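Local coordinates for predicted transcriptional regulator (Oenococcus oeni, PDB 3BY6), which probably binds DNA as a dimeric transcription factor of the GntR family, through a winged helix-turn-helix domain, at residues A92-S95 / Q96-A99; S104-K107 / G108-K112; K113-N116 / D117-G121. All coordinates share one frame; numbering follows the deposited sequence.

All three contacts are local and lie in the helical hairpin at the C-terminal end of the chain, made of helices 79-103 and 108-119. Contact 1 spans about two turns within helix 79-103 and is partly buried. Contacts 2 and 3 are surface contacts and share the second helix, 2 at its start and 3 at its end. Contacts 1 and 2 touch where Ile111 CD1 packs on Ile98 O, 3.9 Å away. Contacts 1 and 3 do not touch. Regular backbone bonds and apolar pairs make contacts 1 and 3, whereas contact 2 adds to an apolar pair a helix start, where Lys107 O takes one good and one weak bond. Each contact also meets the second subunit.

Contact 1: residues A92-S95 / Q96-A99; sequences ADLS and QVIA
Leu94 lies along one side of helix 79-103 and overlaps Ile98, one turn later in the helix. This is the i to i+4 contact of an alpha-helix, here on the first helix of the C-terminal hairpin. Leu94 CD1 is 4.0 Å from Ile98 CD1, and the two side chains cross at a slant. The CG of Leu94 is anti to its backbone N (chi1 176°), which carries the branched end towards Ile98. Val97 adds to the same apolar patch, with its CG1 4.3 Å from Leu94 CD1. These three side chains are buried, and the second subunit covers them: its Ile118 packs on Leu94, its Leu90 on Val97 and its Leu119 on Ile98. These two turns form part of the dimer interface.

The polar side is more exposed. Asp93 and Gln96 lie side by side, with carboxylate and amide planes 13° apart. The nearest oxygens, Asp93 OD1 and Gln96 OE1, are 3.7 Å apart; both are acceptors, so no bond joins them.

Four backbone bonds run through the two turns. The bond from Val97 N to Asp93 O is 2.9 Å and almost straight, at 175°. Ala92 O takes two donors. Gln96 N reaches it at 3.0 Å, and Ser95 OG, placed between its own backbone N and carbonyl carbon, bonds to it at 3.1 Å from the same face of the carbonyl plane.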
loop_
_atom_site.group_PDB
_atom_site.type_symbol
_atom_site.label_atom_id
_atom_site.label_comp_id
_atom_site.label_asym_id
_atom_site.label_seq_id
_atom_site.Cartn_x
_atom_site.Cartn_y
_atom_site.Cartn_z
ATOM N N ALA D 92 10.096 5.852 -3.555
ATOM C CA ALA D 92 10.394 4.498 -3.074
ATOM C C ALA D 92 9.258 3.536 -3.477
ATOM O O ALA D 92 9.488 2.430 -3.985
ATOM C CB ALA D 92 10.638 4.495 -1.529
ATOM N N ASP D 93 8.017 3.956 -3.250
ATOM C CA ASP D 93 6.853 3.235 -3.741
ATOM C C ASP D 93 6.983 3.021 -5.266
ATOM O O ASP D 93 6.677 1.931 -5.778
ATOM C CB ASP D 93 5.568 4.017 -3.471
ATOM C CG ASP D 93 5.183 4.053 -2.004
ATOM O OD1 ASP D 93 5.823 3.380 -1.177
ATOM O OD2 ASP D 93 4.241 4.798 -1.666
ATOM N N LEU D 94 7.423 4.049 -5.990
ATOM C CA LEU D 94 7.548 3.916 -7.455
ATOM C C LEU D 94 8.528 2.821 -7.885
ATOM O O LEU D 94 8.182 2.006 -8.702
ATOM C CB LEU D 94 7.910 5.247 -8.134
ATOM C CG LEU D 94 8.150 5.138 -9.668
ATOM C CD1 LEU D 94 6.881 4.700 -10.401
ATOM C CD2 LEU D 94 8.676 6.417 -10.223
ATOM N N SER D 95 9.743 2.780 -7.340
ATOM C CA SER D 95 10.693 1.702 -7.709
ATOM C C SER D 95 10.280 0.324 -7.192
ATOM O O SER D 95 10.700 -0.687 -7.748
ATOM C CB SER D 95 12.084 2.005 -7.175
ATOM O OG SER D 95 11.958 2.113 -5.792
ATOM N N GLN D 96 9.502 0.315 -6.109
ATOM C CA GLN D 96 8.931 -0.889 -5.513
ATOM C C GLN D 96 7.955 -1.505 -6.533
ATOM O O GLN D 96 8.164 -2.645 -6.979
ATOM C CB GLN D 96 8.253 -0.505 -4.182
ATOM C CG GLN D 96 7.354 -1.548 -3.430
ATOM C CD GLN D 96 6.649 -0.902 -2.151
ATOM O OE1 GLN D 96 5.647 -0.141 -2.262
ATOM N NE2 GLN D 96 7.200 -1.192 -0.956
ATOM N N VAL D 97 6.954 -0.730 -6.975
ATOM C CA VAL D 97 5.991 -1.243 -7.989
ATOM C C VAL D 97 6.688 -1.671 -9.304
ATOM O O VAL D 97 6.386 -2.732 -9.833
ATOM C CB VAL D 97 4.779 -0.309 -8.241
ATOM C CG1 VAL D 97 5.187 0.970 -8.944
ATOM C CG2 VAL D 97 3.760 -1.037 -9.090
ATOM N N ILE D 98 7.631 -0.892 -9.804
ATOM C CA ILE D 98 8.374 -1.269 -11.031
ATOM C C ILE D 98 9.212 -2.541 -10.816
ATOM O O ILE D 98 9.294 -3.412 -11.697
ATOM C CB ILE D 98 9.304 -0.146 -11.505
ATOM C CG1 ILE D 98 8.506 1.073 -11.961
ATOM C CG2 ILE D 98 10.227 -0.632 -12.600
ATOM C CD1 ILE D 98 9.354 2.270 -12.364
ATOM N N ALA D 99 9.816 -2.656 -9.631
ATOM C CA ALA D 99 10.563 -3.853 -9.249
ATOM C C ALA D 99 9.677 -5.097 -9.333
ATOM O O ALA D 99 10.034 -6.096 -9.949
ATOM C CB ALA D 99 11.122 -3.700 -7.802
#

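Contact 2: residues S104-K107 / G108-K112; sequences SGVK and GERIK
Val106 CG1 rests against two side chains of the helix that starts at Gly108. It is 3.9 Å from Ile111 CG1 and 4.0 Å from Arg110 CG. Arg110 offers only the aliphatic root of its chain here. A bend at chi2 (87°) then carries the guanidinium group away.

The backbone here is a helix start, with Lys107 at the N-cap position. Lys107 O accepts a bond from Ile111 N at 3.1 Å, in the carbonyl plane. Arg110 N also approaches Lys107 O, but that bond is weak. The next bond, from Lys112 N to Gly108 O at 2.9 Å, lies fully within the helix.

Further out, the preceding helix 79-103 closes with a Schellman motif. Gly105, at positive phi, is its C-prime residue; Val106 N bonds back to Leu101 O, and Gly105 N to Ile102 O. Ser104 OG also bonds to Leu101 O. Ile111 packs on Ile98, Leu101 and Ile102 of that helix, and Gln87 of the second subunit lies on Val106.

The chemistry implies that the two helices are joined through a short link: Val106 makes apolar contacts with the second helix, while its backbone N closes the first and Lys107 O opens the second.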
loop_
_atom_site.group_PDB
_atom_site.type_symbol
_atom_site.label_atom_id
_atom_site.label_comp_id
_atom_site.label_asym_id
_atom_site.label_seq_id
_atom_site.Cartn_x
_atom_site.Cartn_y
_atom_site.Cartn_z
ATOM N N SER D 104 7.120 -9.942 -11.930
ATOM C CA SER D 104 5.954 -10.585 -12.562
ATOM C C SER D 104 6.147 -10.692 -14.073
ATOM O O SER D 104 5.174 -10.719 -14.807
ATOM C CB SER D 104 4.685 -9.784 -12.316
ATOM O OG SER D 104 4.590 -8.726 -13.266
ATOM N N GLY D 105 7.396 -10.709 -14.533
ATOM C CA GLY D 105 7.714 -10.975 -15.937
ATOM C C GLY D 105 7.405 -9.907 -16.978
ATOM O O GLY D 105 7.395 -10.224 -18.167
ATOM N N VAL D 106 7.166 -8.657 -16.566
ATOM C CA VAL D 106 6.942 -7.559 -17.526
ATOM C C VAL D 106 8.269 -6.914 -17.887
ATOM O O VAL D 106 9.003 -6.447 -17.010
ATOM C CB VAL D 106 5.998 -6.483 -16.980
ATOM C CG1 VAL D 106 5.692 -5.461 -18.067
ATOM C CG2 VAL D 106 4.718 -7.107 -16.451
ATOM N N LYS D 107 8.594 -6.868 -19.170
ATOM C CA LYS D 107 9.893 -6.312 -19.578
ATOM C C LYS D 107 9.963 -4.801 -19.308
ATOM O O LYS D 107 8.958 -4.103 -19.356
ATOM C CB LYS D 107 10.230 -6.680 -21.046
ATOM C CG LYS D 107 10.731 -8.155 -21.186
ATOM C CD LYS D 107 11.005 -8.606 -22.643
ATOM C CE LYS D 107 11.612 -10.051 -22.723
ATOM N NZ LYS D 107 10.962 -10.986 -23.725
ATOM N N GLY D 108 11.143 -4.312 -18.965
ATOM C CA GLY D 108 11.303 -2.913 -18.607
ATOM C C GLY D 108 10.963 -1.991 -19.758
ATOM O O GLY D 108 10.368 -0.942 -19.559
ATOM N N GLU D 109 11.317 -2.384 -20.976
ATOM C CA GLU D 109 10.952 -1.590 -22.155
ATOM C C GLU D 109 9.429 -1.405 -22.275
ATOM O O GLU D 109 8.980 -0.329 -22.701
ATOM C CB GLU D 109 11.521 -2.202 -23.438
ATOM C CG GLU D 109 11.428 -1.269 -24.666
ATOM C CD GLU D 109 11.787 -1.968 -25.996
ATOM O OE1 GLU D 109 12.068 -3.197 -25.971
ATOM O OE2 GLU D 109 11.789 -1.286 -27.062
ATOM N N ARG D 110 8.651 -2.426 -21.893
ATOM C CA ARG D 110 7.185 -2.308 -21.837
ATOM C C ARG D 110 6.722 -1.362 -20.744
ATOM O O ARG D 110 5.840 -0.535 -20.976
ATOM C CB ARG D 110 6.499 -3.668 -21.625
ATOM C CG ARG D 110 4.919 -3.612 -21.523
ATOM C CD ARG D 110 4.231 -3.685 -22.922
ATOM N NE ARG D 110 2.855 -3.141 -23.012
ATOM C CZ ARG D 110 1.751 -3.683 -22.465
ATOM N NH1 ARG D 110 1.822 -4.772 -21.699
ATOM N NH2 ARG D 110 0.563 -3.101 -22.639
ATOM N N ILE D 111 7.304 -1.492 -19.550
ATOM C CA ILE D 111 6.968 -0.615 -18.421
ATOM C C ILE D 111 7.156 0.827 -18.854
ATOM O O ILE D 111 6.347 1.690 -18.539
ATOM C CB ILE D 111 7.814 -0.934 -17.145
ATOM C CG1 ILE D 111 7.474 -2.347 -16.629
ATOM C CG2 ILE D 111 7.569 0.114 -16.056
ATOM C CD1 ILE D 111 8.292 -2.823 -15.443
ATOM N N LYS D 112 8.210 1.057 -19.626
ATOM C CA LYS D 112 8.535 2.378 -20.149
ATOM C C LYS D 112 7.360 2.941 -20.986
ATOM O O LYS D 112 6.905 4.066 -20.759
ATOM C CB LYS D 112 9.846 2.290 -20.953
ATOM C CG LYS D 112 10.541 3.631 -21.198
ATOM C CD LYS D 112 12.079 3.524 -21.192
ATOM C CE LYS D 112 12.702 4.634 -22.050
ATOM N NZ LYS D 112 12.437 6.054 -21.512
#

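Contact 3: residues K113-N116 / D117-G121; sequences KIVN and DILGG
Asp117 begins segment 117-121, and Lys113 O lies over the flat face of its carboxylate, 3.5 Å from CG. This is not a hydrogen bond, since both groups are acceptors. Asp117 N bonds to that same carbonyl at 3.0 Å. The bond follows the regular i to i+4 pattern of an alpha-helix, in the last turns of helix 108-119.

Ile118 comes next. Its N bonds to Ile114 O at 2.9 Å, in the carbonyl plane. The CD1 of Ile118 reaches back to Ile114 CG2, 3.7 Å away, with the two side chains at a slant to each other. The extended chain of Ile118 (chi2 167°) carries that methyl to the contact. Leu91 of the second subunit packs on Ile114.

The side chain of Leu119 sets out toward segment 113-116. Its CD1 touches Val115 CG1 at 3.7 Å, and the two side chains run side by side in the same direction. Val115 is buried, and it meets Val115 of the second subunit. Lys112 of that subunit packs on Leu119.

Gly120 has left the helix, but its N still bonds to Asn116 O at 2.8 Å. Leu119 N makes a weak bond to the same oxygen, so two donors converge where the helix ends.

The i to i+4 bonding thus runs one residue beyond Leu119, the last helical residue. Taken together, the pairs Ile114-Ile118 and Val115-Leu119 give this helix end apolar surface for the subunit interface.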
loop_
_atom_site.group_PDB
_atom_site.type_symbol
_atom_site.label_atom_id
_atom_site.label_comp_id
_atom_site.label_asym_id
_atom_site.label_seq_id
_atom_site.Cartn_x
_atom_site.Cartn_y
_atom_site.Cartn_z
ATOM N N LYS D 113 6.854 2.122 -21.912
ATOM C CA LYS D 113 5.692 2.459 -22.749
ATOM C C LYS D 113 4.457 2.704 -21.919
ATOM O O LYS D 113 3.704 3.612 -22.205
ATOM C CB LYS D 113 5.385 1.322 -23.717
ATOM C CG LYS D 113 6.439 1.090 -24.827
ATOM C CD LYS D 113 6.739 2.362 -25.674
ATOM C CE LYS D 113 6.881 2.065 -27.198
ATOM N NZ LYS D 113 7.367 3.267 -27.978
ATOM N N ILE D 114 4.256 1.877 -20.898
ATOM C CA ILE D 114 3.084 1.965 -20.031
ATOM C C ILE D 114 3.053 3.293 -19.311
ATOM O O ILE D 114 2.016 3.962 -19.252
ATOM C CB ILE D 114 3.017 0.754 -19.013
ATOM C CG1 ILE D 114 2.777 -0.562 -19.749
ATOM C CG2 ILE D 114 1.902 0.948 -17.954
ATOM C CD1 ILE D 114 2.681 -1.763 -18.833
ATOM N N VAL D 115 4.216 3.679 -18.768
ATOM C CA VAL D 115 4.389 4.940 -18.064
ATOM C C VAL D 115 4.100 6.119 -18.994
ATOM O O VAL D 115 3.394 7.041 -18.615
ATOM C CB VAL D 115 5.799 5.009 -17.411
ATOM C CG1 VAL D 115 6.129 6.415 -16.931
ATOM C CG2 VAL D 115 5.899 3.985 -16.256
ATOM N N ASN D 116 4.590 6.080 -20.219
ATOM C CA ASN D 116 4.215 7.112 -21.194
ATOM C C ASN D 116 2.712 7.206 -21.449
ATOM O O ASN D 116 2.156 8.301 -21.591
ATOM C CB ASN D 116 4.846 6.841 -22.547
ATOM C CG ASN D 116 6.335 6.638 -22.468
ATOM O OD1 ASN D 116 6.840 5.601 -22.925
ATOM N ND2 ASN D 116 7.067 7.633 -21.899
ATOM N N ASP D 117 2.055 6.053 -21.563
ATOM C CA ASP D 117 0.620 6.040 -21.765
ATOM C C ASP D 117 -0.114 6.641 -20.578
ATOM O O ASP D 117 -1.030 7.448 -20.754
ATOM C CB ASP D 117 0.135 4.608 -22.031
ATOM C CG ASP D 117 0.494 4.119 -23.419
ATOM O OD1 ASP D 117 0.972 4.947 -24.240
ATOM O OD2 ASP D 117 0.295 2.926 -23.688
ATOM N N ILE D 118 0.289 6.247 -19.371
ATOM C CA ILE D 118 -0.318 6.757 -18.139
ATOM C C ILE D 118 -0.116 8.282 -18.030
ATOM O O ILE D 118 -0.989 8.993 -17.532
ATOM C CB ILE D 118 0.268 6.018 -16.866
ATOM C CG1 ILE D 118 -0.137 4.538 -16.866
ATOM C CG2 ILE D 118 -0.183 6.689 -15.546
ATOM C CD1 ILE D 118 0.623 3.665 -15.859
ATOM N N LEU D 119 1.035 8.756 -18.525
ATOM C CA LEU D 119 1.450 10.159 -18.425
ATOM C C LEU D 119 0.897 11.034 -19.540
ATOM O O LEU D 119 0.803 12.250 -19.369
ATOM C CB LEU D 119 2.985 10.277 -18.424
ATOM C CG LEU D 119 3.744 9.890 -17.154
ATOM C CD1 LEU D 119 5.236 9.945 -17.389
ATOM C CD2 LEU D 119 3.319 10.789 -16.006
ATOM N N GLY D 120 0.535 10.427 -20.670
ATOM C CA GLY D 120 -0.095 11.141 -21.775
ATOM C C GLY D 120 -1.482 11.699 -21.502
ATOM O O GLY D 120 -2.053 12.369 -22.359
ATOM N N GLY D 121 -2.025 11.431 -20.317
ATOM C CA GLY D 121 -3.397 11.814 -19.969
ATOM C C GLY D 121 -3.583 13.247 -19.476
ATOM O O GLY D 121 -2.794 13.753 -18.658
#